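PDB 5K8R: protocadherin gamma-B3 from Homo sapiens, which probably mediates calcium-dependent cell adhesion through its extracellular cadherin repeats and may help establish and maintain specific neuronal connections in the brain. Local coordinates for residues D278-D283 / D343-F348. Residues are numbered along the deposited sequence; the frame is centred on the assembly and turned at random.
Sequences DFEERD and DLDSGF. With CA (calcium ion), chain E; CA (calcium ion), chain F; CA (calcium ion), chain G.
Glu280 and Asp345 form the nearest CA pair, 6.9 Å apart, between the loop 278-283 of the third cadherin repeat and the loop 343-348 of the fourth; residues 279-281 have helical backbone angles but not the regular bonds of a helix. Both carboxylates meet at one calcium ion (chain F). Glu280 grips it with both oxygens, OE2 at 2.5 Å from the metal, while Asp345 contributes OD1 alone; the two carboxylate planes are turned 61° apart. A bend in the Glu280 chain at chi2 (64°) turns its carboxylate to the metals, and OE1 also reaches a second calcium ion (chain G), 2.4 Å away, which Asp278 OD1 and a water bind as well. Asp345 bridges in the other direction: its OD2 binds the third calcium ion (chain E), held in bidentate fashion by Asp343. An Asx turn, in which Asp345 N donates to Asp343 OD2 over 2.9 Å in a nearly straight bond, links the two metal-binding aspartates of this loop. Beside the metals, Leu344 CB lies 4.0 Å from Glu280 CG, the two side chains crossing at about a right angle, and Ser346 OG comes to the Phe279 ring edge, 3.4 Å from CE2. Glu223, Asp309, Glu310 and Asp312 complete the shared site on the chain F ion. This is the three-calcium linker characteristic of successive cadherin repeats. Glu280 OE2 and Asp345 OD1, only 3.0 Å apart, are both acceptors and would probably repel each other without the cation that both bind, consistent with a junction whose rigidity depends on bound calcium.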
ATOM      1  N   ASP A 278      -8.841 -25.906 -35.103  1.00 56.11           N
ATOM      2  CA  ASP A 278      -9.464 -26.470 -36.297  1.00 47.06           C
ATOM      3  C   ASP A 278      -9.820 -25.325 -37.233  1.00 44.55           C
ATOM      4  O   ASP A 278     -10.738 -24.551 -36.946  1.00 48.46           O
ATOM      5  CB  ASP A 278     -10.698 -27.299 -35.942  1.00 45.67           C
ATOM      6  CG  ASP A 278     -11.232 -28.085 -37.124  1.00 43.18           C
ATOM      7  OD1 ASP A 278     -10.471 -28.305 -38.089  1.00 37.87           O
ATOM      8  OD2 ASP A 278     -12.414 -28.488 -37.085  1.00 35.25           O
ATOM      9  N   PHE A 279      -9.089 -25.218 -38.346  1.00 41.32           N
ATOM     10  CA  PHE A 279      -9.366 -24.170 -39.323  1.00 43.44           C
ATOM     11  C   PHE A 279     -10.776 -24.288 -39.884  1.00 50.51           C
ATOM     12  O   PHE A 279     -11.405 -23.271 -40.200  1.00 47.08           O
ATOM     13  CB  PHE A 279      -8.336 -24.223 -40.453  1.00 45.56           C
ATOM     14  CG  PHE A 279      -8.552 -23.193 -41.527  1.00 44.12           C
ATOM     15  CD1 PHE A 279      -8.030 -21.918 -41.396  1.00 46.87           C
ATOM     16  CD2 PHE A 279      -9.269 -23.504 -42.672  1.00 40.26           C
ATOM     17  CE1 PHE A 279      -8.223 -20.969 -42.384  1.00 40.45           C
ATOM     18  CE2 PHE A 279      -9.466 -22.559 -43.662  1.00 30.52           C
ATOM     19  CZ  PHE A 279      -8.942 -21.290 -43.517  1.00 31.14           C
ATOM     20  N   GLU A 280     -11.291 -25.513 -40.010  1.00 40.34           N
ATOM     21  CA  GLU A 280     -12.636 -25.709 -40.537  1.00 35.29           C
ATOM     22  C   GLU A 280     -13.711 -25.174 -39.603  1.00 41.34           C
ATOM     23  O   GLU A 280     -14.827 -24.899 -40.059  1.00 47.02           O
ATOM     24  CB  GLU A 280     -12.884 -27.193 -40.818  1.00 33.29           C
ATOM     25  CG  GLU A 280     -12.365 -27.671 -42.167  1.00 30.07           C
ATOM     26  CD  GLU A 280     -10.859 -27.571 -42.288  1.00 39.27           C
ATOM     27  OE1 GLU A 280     -10.158 -27.935 -41.321  1.00 45.93           O
ATOM     28  OE2 GLU A 280     -10.377 -27.121 -43.349  1.00 51.39           O
ATOM     29  N   GLU A 281     -13.406 -25.018 -38.316  1.00 43.39           N
ATOM     30  CA  GLU A 281     -14.381 -24.502 -37.363  1.00 44.58           C
ATOM     31  C   GLU A 281     -14.257 -22.992 -37.183  1.00 51.28           C
ATOM     32  O   GLU A 281     -15.261 -22.274 -37.230  1.00 62.49           O
ATOM     33  CB  GLU A 281     -14.227 -25.215 -36.016  1.00 48.76           C
ATOM     34  CG  GLU A 281     -15.279 -24.830 -34.987  1.00 72.62           C
ATOM     35  CD  GLU A 281     -16.682 -25.244 -35.397  1.00 84.04           C
ATOM     36  OE1 GLU A 281     -16.820 -26.256 -36.116  1.00 83.62           O
ATOM     37  OE2 GLU A 281     -17.646 -24.556 -35.002  1.00 82.08           O
ATOM     38  N   ARG A 282     -13.037 -22.496 -36.980  1.00 50.86           N
ATOM     39  CA  ARG A 282     -12.815 -21.070 -36.784  1.00 51.89           C
ATOM     40  C   ARG A 282     -11.384 -20.745 -37.185  1.00 49.18           C
ATOM     41  O   ARG A 282     -10.456 -21.455 -36.789  1.00 42.58           O
ATOM     42  CB  ARG A 282     -13.082 -20.668 -35.329  1.00 44.76           C
ATOM     43  CG  ARG A 282     -13.080 -19.170 -35.075  1.00 51.09           C
ATOM     44  CD  ARG A 282     -13.611 -18.857 -33.685  1.00 46.33           C
ATOM     45  NE  ARG A 282     -13.408 -17.459 -33.315  1.00 48.86           N
ATOM     46  CZ  ARG A 282     -13.735 -16.945 -32.133  1.00 58.29           C
ATOM     47  NH1 ARG A 282     -14.286 -17.713 -31.203  1.00 54.22           N
ATOM     48  NH2 ARG A 282     -13.513 -15.662 -31.883  1.00 54.76           N
ATOM     49  N   ASP A 283     -11.213 -19.680 -37.968  1.00 48.87           N
ATOM     50  CA  ASP A 283      -9.919 -19.336 -38.540  1.00 45.94           C
ATOM     51  C   ASP A 283      -9.231 -18.173 -37.835  1.00 43.37           C
ATOM     52  O   ASP A 283      -8.097 -17.836 -38.194  1.00 37.87           O
ATOM     53  CB  ASP A 283     -10.070 -19.015 -40.032  1.00 38.71           C
ATOM     54  CG  ASP A 283     -11.134 -17.963 -40.303  1.00 50.86           C
ATOM     55  OD1 ASP A 283     -11.587 -17.298 -39.348  1.00 55.78           O
ATOM     56  OD2 ASP A 283     -11.514 -17.798 -41.482  1.00 57.28           O
ATOM     57  N   ASP A 343     -14.726 -31.636 -50.345  1.00 54.19           N
ATOM     58  CA  ASP A 343     -13.567 -31.583 -49.466  1.00 39.56           C
ATOM     59  C   ASP A 343     -13.739 -30.417 -48.505  1.00 37.65           C
ATOM     60  O   ASP A 343     -14.056 -29.302 -48.930  1.00 39.61           O
ATOM     61  CB  ASP A 343     -12.268 -31.431 -50.269  1.00 35.17           C
ATOM     62  CG  ASP A 343     -11.032 -31.774 -49.458  1.00 43.22           C
ATOM     63  OD1 ASP A 343     -10.201 -32.565 -49.951  1.00 45.21           O
ATOM     64  OD2 ASP A 343     -10.886 -31.254 -48.331  1.00 54.30           O
ATOM     65  N   LEU A 344     -13.523 -30.674 -47.214  1.00 37.56           N
ATOM     66  CA  LEU A 344     -13.760 -29.660 -46.196  1.00 35.69           C
ATOM     67  C   LEU A 344     -12.675 -28.591 -46.152  1.00 41.12           C
ATOM     68  O   LEU A 344     -12.899 -27.523 -45.572  1.00 49.92           O
ATOM     69  CB  LEU A 344     -13.885 -30.317 -44.819  1.00 35.35           C
ATOM     70  CG  LEU A 344     -15.001 -31.350 -44.648  1.00 45.20           C
ATOM     71  CD1 LEU A 344     -14.972 -31.937 -43.246  1.00 50.01           C
ATOM     72  CD2 LEU A 344     -16.360 -30.737 -44.947  1.00 29.70           C
ATOM     73  N   ASP A 345     -11.513 -28.846 -46.747  1.00 34.99           N
ATOM     74  CA  ASP A 345     -10.413 -27.895 -46.694  1.00 32.86           C
ATOM     75  C   ASP A 345     -10.648 -26.751 -47.682  1.00 40.66           C
ATOM     76  O   ASP A 345     -11.615 -26.739 -48.447  1.00 29.41           O
ATOM     77  CB  ASP A 345      -9.090 -28.605 -46.967  1.00 33.72           C
ATOM     78  CG  ASP A 345      -8.774 -29.663 -45.929  1.00 44.85           C
ATOM     79  OD1 ASP A 345      -9.178 -29.486 -44.760  1.00 46.81           O
ATOM     80  OD2 ASP A 345      -8.127 -30.672 -46.280  1.00 48.05           O
ATOM     81  N   SER A 346      -9.748 -25.771 -47.660  1.00 34.90           N
ATOM     82  CA  SER A 346      -9.858 -24.583 -48.490  1.00 43.22           C
ATOM     83  C   SER A 346      -8.696 -24.518 -49.473  1.00 42.71           C
ATOM     84  O   SER A 346      -7.688 -25.216 -49.327  1.00 48.15           O
ATOM     85  CB  SER A 346      -9.890 -23.311 -47.633  1.00 39.22           C
ATOM     86  OG  SER A 346     -10.920 -23.380 -46.661  1.00 47.07           O
ATOM     87  N   GLY A 347      -8.850 -23.664 -50.483  1.00 36.15           N
ATOM     88  CA  GLY A 347      -7.823 -23.482 -51.488  1.00 34.13           C
ATOM     89  C   GLY A 347      -7.600 -24.744 -52.299  1.00 52.59           C
ATOM     90  O   GLY A 347      -8.518 -25.532 -52.552  1.00 42.66           O
ATOM     91  N   PHE A 348      -6.345 -24.942 -52.715  1.00 62.82           N
ATOM     92  CA  PHE A 348      -5.989 -26.150 -53.452  1.00 35.79           C
ATOM     93  C   PHE A 348      -6.092 -27.400 -52.590  1.00 38.79           C
ATOM     94  O   PHE A 348      -6.182 -28.507 -53.135  1.00 38.30           O
ATOM     95  CB  PHE A 348      -4.581 -26.021 -54.033  1.00 37.90           C
ATOM     96  CG  PHE A 348      -4.518 -25.190 -55.284  1.00 41.81           C
ATOM     97  CD1 PHE A 348      -4.990 -25.692 -56.487  1.00 50.52           C
ATOM     98  CD2 PHE A 348      -3.986 -23.910 -55.261  1.00 41.20           C
ATOM     99  CE1 PHE A 348      -4.938 -24.934 -57.642  1.00 42.15           C
ATOM    100  CE2 PHE A 348      -3.930 -23.147 -56.416  1.00 46.33           C
ATOM    101  CZ  PHE A 348      -4.407 -23.660 -57.607  1.00 44.66           C
TER
HETATM  102 CA    CA E 504      -8.321 -31.837 -48.538  1.00 38.71          CA
HETATM  103 CA    CA F 505      -8.050 -27.977 -43.065  1.00 37.37          CA
HETATM  104 CA    CA G 506      -8.891 -29.298 -39.765  1.00 47.09          CA
HETATM  105  O   HOH W   1      -8.688 -29.854 -37.311  1.00 38.88           O